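Local coordinates for protein fructose-bisphosphate aldolase class I (Thermoproteus tenax, PDB 1W8S) that is a class I aldolase of the DeoC/LacD family, built as a TIM barrel and modelled here with a bound 1,6-di-O-phosphono-beta-D-fructofuranose, at residues I11-D24 / I46-F60. The protein carries 2 engineered substitutions. Numbering follows the deposited sequence.
With FBP (1,6-di-O-phosphono-beta-D-fructofuranose), chain O.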
loop_
_atom_site.group_PDB
_atom_site.type_symbol
_atom_site.label_atom_id
_atom_site.label_comp_id
_atom_site.label_asym_id
_atom_site.label_seq_id
_atom_site.Cartn_x
_atom_site.Cartn_y
_atom_site.Cartn_z
ATOM N N ILE E 11 -6.129 -15.346 33.895
ATOM C CA ILE E 11 -7.115 -14.267 33.909
ATOM C C ILE E 11 -8.478 -14.768 33.466
ATOM O O ILE E 11 -9.506 -14.472 34.110
ATOM C CB ILE E 11 -6.655 -13.114 32.990
ATOM C CG1 ILE E 11 -5.380 -12.469 33.567
ATOM C CG2 ILE E 11 -7.786 -12.036 32.835
ATOM C CD1 ILE E 11 -4.700 -11.480 32.594
ATOM N N PHE E 12 -8.479 -15.523 32.373
ATOM C CA PHE E 12 -9.705 -15.937 31.690
ATOM C C PHE E 12 -10.127 -17.386 31.945
ATOM O O PHE E 12 -11.187 -17.804 31.488
ATOM C CB PHE E 12 -9.569 -15.686 30.189
ATOM C CG PHE E 12 -9.460 -14.223 29.829
ATOM C CD1 PHE E 12 -10.577 -13.429 29.782
ATOM C CD2 PHE E 12 -8.220 -13.644 29.572
ATOM C CE1 PHE E 12 -10.462 -12.077 29.447
ATOM C CE2 PHE E 12 -8.103 -12.299 29.242
ATOM C CZ PHE E 12 -9.220 -11.518 29.185
ATOM N N ALA E 13 -9.306 -18.162 32.638
ATOM C CA ALA E 13 -9.679 -19.549 32.932
ATOM C C ALA E 13 -9.212 -19.997 34.302
ATOM O O ALA E 13 -8.607 -21.055 34.465
ATOM C CB ALA E 13 -9.151 -20.487 31.850
ATOM N N ARG E 14 -9.496 -19.179 35.294
ATOM C CA ARG E 14 -9.127 -19.494 36.674
ATOM C C ARG E 14 -9.731 -20.795 37.180
ATOM O O ARG E 14 -9.137 -21.462 38.025
ATOM C CB ARG E 14 -9.522 -18.354 37.599
ATOM C CG ARG E 14 -11.007 -18.095 37.701
ATOM C CD ARG E 14 -11.367 -16.843 38.516
ATOM N NE ARG E 14 -12.081 -17.244 39.708
ATOM C CZ ARG E 14 -13.405 -17.263 39.876
ATOM N NH1 ARG E 14 -14.236 -16.814 38.936
ATOM N NH2 ARG E 14 -13.895 -17.710 41.040
ATOM N N ARG E 15 -10.914 -21.152 36.684
ATOM C CA ARG E 15 -11.576 -22.379 37.122
ATOM C C ARG E 15 -11.205 -23.578 36.255
ATOM O O ARG E 15 -11.700 -24.684 36.481
ATOM C CB ARG E 15 -13.101 -22.194 37.200
ATOM C CG ARG E 15 -13.541 -21.353 38.382
ATOM C CD ARG E 15 -14.848 -20.616 38.173
ATOM N NE ARG E 15 -14.769 -19.655 37.077
ATOM C CZ ARG E 15 -15.744 -18.811 36.753
ATOM N NH1 ARG E 15 -15.574 -17.961 35.758
ATOM N NH2 ARG E 15 -16.880 -18.804 37.441
ATOM N N GLY E 16 -10.323 -23.367 35.279
ATOM C CA GLY E 16 -9.779 -24.439 34.468
ATOM C C GLY E 16 -10.378 -24.530 33.073
ATOM O O GLY E 16 -9.826 -25.234 32.227
ATOM N N LYS E 17 -11.532 -23.862 32.893
ATOM C CA LYS E 17 -12.266 -23.755 31.640
ATOM C C LYS E 17 -12.728 -22.300 31.569
ATOM O O LYS E 17 -12.736 -21.607 32.596
ATOM C CB LYS E 17 -13.498 -24.683 31.623
ATOM C CG LYS E 17 -13.227 -26.196 31.640
ATOM C CD LYS E 17 -12.276 -26.637 30.536
ATOM C CE LYS E 17 -11.791 -28.081 30.715
ATOM N NZ LYS E 17 -11.116 -28.487 29.444
ATOM N N SER E 18 -13.152 -21.854 30.392
ATOM C CA SER E 18 -13.443 -20.448 30.181
ATOM C C SER E 18 -14.756 -20.235 29.418
ATOM O O SER E 18 -15.088 -20.991 28.510
ATOM C CB SER E 18 -12.261 -19.807 29.431
ATOM O OG SER E 18 -12.473 -18.419 29.131
ATOM N N ILE E 19 -15.524 -19.234 29.839
ATOM C CA ILE E 19 -16.633 -18.728 29.053
ATOM C C ILE E 19 -16.394 -17.243 28.871
ATOM O O ILE E 19 -16.261 -16.517 29.841
ATOM C CB ILE E 19 -17.998 -18.930 29.730
ATOM C CG1 ILE E 19 -18.249 -20.402 30.047
ATOM C CG2 ILE E 19 -19.090 -18.381 28.819
ATOM C CD1 ILE E 19 -19.558 -20.669 30.736
ATOM N N ILE E 20 -16.366 -16.818 27.618
ATOM C CA ILE E 20 -16.162 -15.421 27.261
ATOM C C ILE E 20 -17.418 -14.957 26.578
ATOM O O ILE E 20 -17.895 -15.629 25.693
ATOM C CB ILE E 20 -14.982 -15.290 26.283
ATOM C CG1 ILE E 20 -13.687 -15.798 26.907
ATOM C CG2 ILE E 20 -14.815 -13.850 25.875
ATOM C CD1 ILE E 20 -13.334 -15.103 28.128
ATOM N N LEU E 21 -17.961 -13.834 27.018
ATOM C CA LEU E 21 -19.160 -13.276 26.409
ATOM C C LEU E 21 -18.767 -12.323 25.268
ATOM O O LEU E 21 -18.215 -11.243 25.487
ATOM C CB LEU E 21 -20.021 -12.560 27.440
ATOM C CG LEU E 21 -21.440 -12.208 26.995
ATOM C CD1 LEU E 21 -22.222 -13.457 26.592
ATOM C CD2 LEU E 21 -22.169 -11.460 28.087
ATOM N N ALA E 22 -19.058 -12.751 24.048
ATOM C CA ALA E 22 -18.622 -12.066 22.843
ATOM C C ALA E 22 -19.647 -11.003 22.485
ATOM O O ALA E 22 -20.829 -11.278 22.445
ATOM C CB ALA E 22 -18.496 -13.068 21.716
ATOM N N TYR E 23 -19.187 -9.800 22.197
ATOM C CA TYR E 23 -20.056 -8.697 21.909
ATOM C C TYR E 23 -19.452 -7.724 20.893
ATOM O O TYR E 23 -19.609 -6.511 21.031
ATOM C CB TYR E 23 -20.391 -7.971 23.181
ATOM C CG TYR E 23 -21.511 -6.993 23.086
ATOM C CD1 TYR E 23 -22.781 -7.416 22.717
ATOM C CD2 TYR E 23 -21.336 -5.656 23.429
ATOM C CE1 TYR E 23 -23.862 -6.531 22.682
ATOM C CE2 TYR E 23 -22.414 -4.751 23.411
ATOM C CZ TYR E 23 -23.668 -5.201 23.021
ATOM O OH TYR E 23 -24.735 -4.357 22.991
ATOM N N ASP E 24 -18.778 -8.266 19.879
ATOM C CA ASP E 24 -18.355 -7.463 18.720
ATOM C C ASP E 24 -19.396 -7.419 17.619
ATOM O O ASP E 24 -19.150 -6.848 16.559
ATOM C CB ASP E 24 -16.992 -7.918 18.135
ATOM C CG ASP E 24 -16.954 -9.405 17.782
ATOM O OD1 ASP E 24 -17.687 -10.201 18.431
ATOM O OD2 ASP E 24 -16.200 -9.879 16.903
ATOM N N ILE E 46 -25.005 -6.116 28.852
ATOM C CA ILE E 46 -24.019 -7.159 28.553
ATOM C C ILE E 46 -22.982 -7.356 29.686
ATOM O O ILE E 46 -22.628 -8.490 30.031
ATOM C CB ILE E 46 -23.308 -6.853 27.236
ATOM C CG1 ILE E 46 -24.310 -6.839 26.071
ATOM C CG2 ILE E 46 -22.182 -7.851 26.969
ATOM C CD1 ILE E 46 -24.999 -8.160 25.811
ATOM N N LEU E 47 -22.503 -6.260 30.254
ATOM C CA LEU E 47 -21.584 -6.345 31.394
ATOM C C LEU E 47 -22.233 -6.957 32.632
ATOM O O LEU E 47 -21.621 -7.770 33.325
ATOM C CB LEU E 47 -21.027 -4.956 31.739
ATOM C CG LEU E 47 -19.976 -4.423 30.778
ATOM C CD1 LEU E 47 -19.793 -2.956 31.002
ATOM C CD2 LEU E 47 -18.632 -5.138 30.949
ATOM N N ARG E 48 -23.469 -6.562 32.918
ATOM C CA ARG E 48 -24.184 -7.076 34.085
ATOM C C ARG E 48 -24.426 -8.566 33.922
ATOM O O ARG E 48 -24.307 -9.336 34.871
ATOM C CB ARG E 48 -25.531 -6.371 34.255
ATOM C CG ARG E 48 -25.472 -4.975 34.880
ATOM C CD ARG E 48 -26.819 -4.515 35.477
ATOM N NE ARG E 48 -27.918 -4.665 34.510
ATOM C CZ ARG E 48 -28.236 -3.781 33.557
ATOM N NH1 ARG E 48 -27.558 -2.642 33.411
ATOM N NH2 ARG E 48 -29.242 -4.043 32.731
ATOM N N LEU E 49 -24.784 -8.958 32.708
ATOM C CA LEU E 49 -24.982 -10.353 32.347
ATOM C C LEU E 49 -23.714 -11.199 32.553
ATOM O O LEU E 49 -23.773 -12.249 33.172
ATOM C CB LEU E 49 -25.443 -10.405 30.895
ATOM C CG LEU E 49 -25.921 -11.737 30.341
ATOM C CD1 LEU E 49 -27.092 -12.312 31.171
ATOM C CD2 LEU E 49 -26.327 -11.561 28.876
ATOM N N ALA E 50 -22.568 -10.738 32.048
ATOM C CA ALA E 50 -21.304 -11.464 32.232
ATOM C C ALA E 50 -20.927 -11.600 33.695
ATOM O O ALA E 50 -20.499 -12.641 34.116
ATOM C CB ALA E 50 -20.148 -10.796 31.444
ATOM N N ARG E 51 -21.105 -10.530 34.461
ATOM C CA ARG E 51 -20.913 -10.543 35.909
ATOM C C ARG E 51 -21.859 -11.532 36.605
ATOM O O ARG E 51 -21.430 -12.492 37.257
ATOM C CB ARG E 51 -21.209 -9.140 36.458
ATOM C CG ARG E 51 -20.015 -8.345 36.992
ATOM C CD ARG E 51 -20.379 -6.965 37.665
ATOM N NE ARG E 51 -21.803 -6.551 37.608
ATOM C CZ ARG E 51 -22.790 -7.040 38.383
ATOM N NH1 ARG E 51 -22.545 -8.004 39.267
ATOM N NH2 ARG E 51 -24.043 -6.578 38.267
ATOM N N ASP E 52 -23.160 -11.284 36.471
ATOM C CA ASP E 52 -24.194 -12.075 37.134
ATOM C C ASP E 52 -24.112 -13.559 36.810
ATOM O O ASP E 52 -24.457 -14.391 37.645
ATOM C CB ASP E 52 -25.591 -11.582 36.757
ATOM C CG ASP E 52 -25.907 -10.188 37.303
ATOM O OD1 ASP E 52 -25.112 -9.646 38.107
ATOM O OD2 ASP E 52 -26.937 -9.563 36.955
ATOM N N ALA E 53 -23.664 -13.900 35.602
ATOM C CA ALA E 53 -23.570 -15.293 35.198
ATOM C C ALA E 53 -22.229 -15.918 35.625
ATOM O O ALA E 53 -22.074 -17.134 35.594
ATOM C CB ALA E 53 -23.765 -15.425 33.719
ATOM N N GLY E 54 -21.278 -15.085 36.023
ATOM C CA GLY E 54 -19.991 -15.532 36.530
ATOM C C GLY E 54 -19.009 -15.865 35.432
ATOM O O GLY E 54 -18.121 -16.667 35.634
ATOM N N PHE E 55 -19.156 -15.231 34.268
ATOM C CA PHE E 55 -18.272 -15.479 33.119
ATOM C C PHE E 55 -16.884 -14.858 33.310
ATOM O O PHE E 55 -16.670 -14.002 34.186
ATOM C CB PHE E 55 -18.928 -14.957 31.818
ATOM C CG PHE E 55 -20.144 -15.765 31.354
ATOM C CD1 PHE E 55 -20.511 -16.972 31.964
ATOM C CD2 PHE E 55 -20.911 -15.318 30.298
ATOM C CE1 PHE E 55 -21.611 -17.694 31.508
ATOM C CE2 PHE E 55 -22.023 -16.037 29.851
ATOM C CZ PHE E 55 -22.365 -17.222 30.464
ATOM N N ASP E 56 -15.936 -15.274 32.465
ATOM C CA ASP E 56 -14.531 -14.896 32.641
ATOM C C ASP E 56 -14.121 -13.607 31.971
ATOM O O ASP E 56 -13.090 -13.034 32.310
ATOM C CB ASP E 56 -13.627 -15.992 32.093
ATOM C CG ASP E 56 -13.833 -17.289 32.810
ATOM O OD1 ASP E 56 -13.384 -17.393 33.991
ATOM O OD2 ASP E 56 -14.473 -18.235 32.280
ATOM N N GLY E 57 -14.908 -13.176 30.996
ATOM C CA GLY E 57 -14.542 -12.026 30.190
ATOM C C GLY E 57 -15.617 -11.619 29.214
ATOM O O GLY E 57 -16.618 -12.333 29.025
ATOM N N VAL E 58 -15.390 -10.459 28.606
ATOM C CA VAL E 58 -16.188 -9.939 27.510
ATOM C C VAL E 58 -15.247 -9.550 26.357
ATOM O O VAL E 58 -14.083 -9.214 26.599
ATOM C CB VAL E 58 -16.999 -8.702 27.957
ATOM C CG1 VAL E 58 -18.069 -9.082 28.927
ATOM C CG2 VAL E 58 -16.077 -7.637 28.594
ATOM N N VAL E 59 -15.740 -9.615 25.122
ATOM C CA VAL E 59 -15.008 -9.155 23.949
ATOM C C VAL E 59 -15.735 -7.901 23.431
ATOM O O VAL E 59 -16.911 -7.988 23.069
ATOM C CB VAL E 59 -15.009 -10.221 22.848
ATOM C CG1 VAL E 59 -14.234 -9.764 21.636
ATOM C CG2 VAL E 59 -14.439 -11.533 23.364
ATOM N N PHE E 60 -15.059 -6.752 23.431
ATOM C CA PHE E 60 -15.621 -5.486 22.937
ATOM C C PHE E 60 -14.700 -4.913 21.837
ATOM O O PHE E 60 -13.489 -5.080 21.903
ATOM C CB PHE E 60 -15.650 -4.407 24.025
ATOM C CG PHE E 60 -16.698 -4.577 25.121
ATOM C CD1 PHE E 60 -17.743 -5.496 25.041
ATOM C CD2 PHE E 60 -16.648 -3.730 26.227
ATOM C CE1 PHE E 60 -18.661 -5.594 26.053
ATOM C CE2 PHE E 60 -17.574 -3.807 27.237
ATOM C CZ PHE E 60 -18.587 -4.745 27.155
HETATM P P1 FBP O . -21.401 -15.913 18.548
HETATM O O1P FBP O . -22.599 -15.048 18.511
HETATM O O2P FBP O . -21.383 -16.975 19.688
HETATM O O3P FBP O . -21.151 -16.671 17.240
HETATM O O1 FBP O . -20.163 -14.945 18.814
HETATM C C1 FBP O . -18.838 -15.433 18.786
HETATM C C2 FBP O . -18.119 -14.859 17.556
HETATM O O2 FBP O . -16.785 -15.407 17.466
HETATM C C3 FBP O . -18.035 -13.327 17.539
HETATM O O3 FBP O . -17.025 -12.773 18.367
HETATM C C4 FBP O . -17.804 -13.072 16.050
HETATM O O4 FBP O . -18.168 -11.779 15.596
HETATM C C5 FBP O . -18.717 -14.115 15.423
HETATM O O5 FBP O . -18.786 -15.217 16.345
HETATM C C6 FBP O . -18.178 -14.552 14.066
HETATM O O6 FBP O . -18.996 -15.593 13.561
HETATM P P2 FBP O . -19.701 -15.471 12.109
HETATM O O4P FBP O . -21.052 -16.134 12.234
HETATM O O5P FBP O . -19.752 -14.002 11.684
HETATM O O6P FBP O . -18.957 -16.336 11.076
HETATM O O HOH W 1 -11.137 -16.451 35.102
HETATM O O HOH W 2 -12.677 -19.821 34.751
#
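D56, in the connection from helix 43-53 to strand 57-60, illustrates how one buried carboxylate can tie this connection to a neighbouring barrel strand. Its CB lies between the carbonyl oxygens of F12 and I19, while its own backbone N bonds to I19 O at 2.9 Å. CG sits 3.0 Å from F12 O. Further out, OD1 takes NH1 of R15 at 2.9 Å from above the carboxylate plane, the guanidinium standing 82° to it, and two waters also donate to this oxygen. OD2 turns its anti lone pair to the backbone N of I19, 2.8 Å away, and bonds to the Y252 hydroxyl as well. The R15 charge and the I19 N-H would favour the carboxylate form. R15 also bonds in plane to G54 O, through NH1 and NH2, at the Schellman motif that ends helix 43-53. Farther along, I19 CG2, anti to its backbone N, sits 3.5 Å above the centre of the F55 ring. L21 CD2 reaches I46 CG2 at 3.8 Å, and CG1 of I46 packs 3.5 Å from the centroid of Y23 over one ring face. Hydrogen bonds from L21 N to G57 O and from V59 N to L21 O join the two parallel strands, leading to D24, whose OD1 and OD2 accept hydrogen bonds from O3 and O4 of FBP. In this beta-alpha-beta crossover, residues 46-53 run nearly antiparallel to strand 18-22, which strand 227-230 pairs on its other edge; helix 232-235 touches L21, I46 and L49, and helix 240-253 touches I19 and F55.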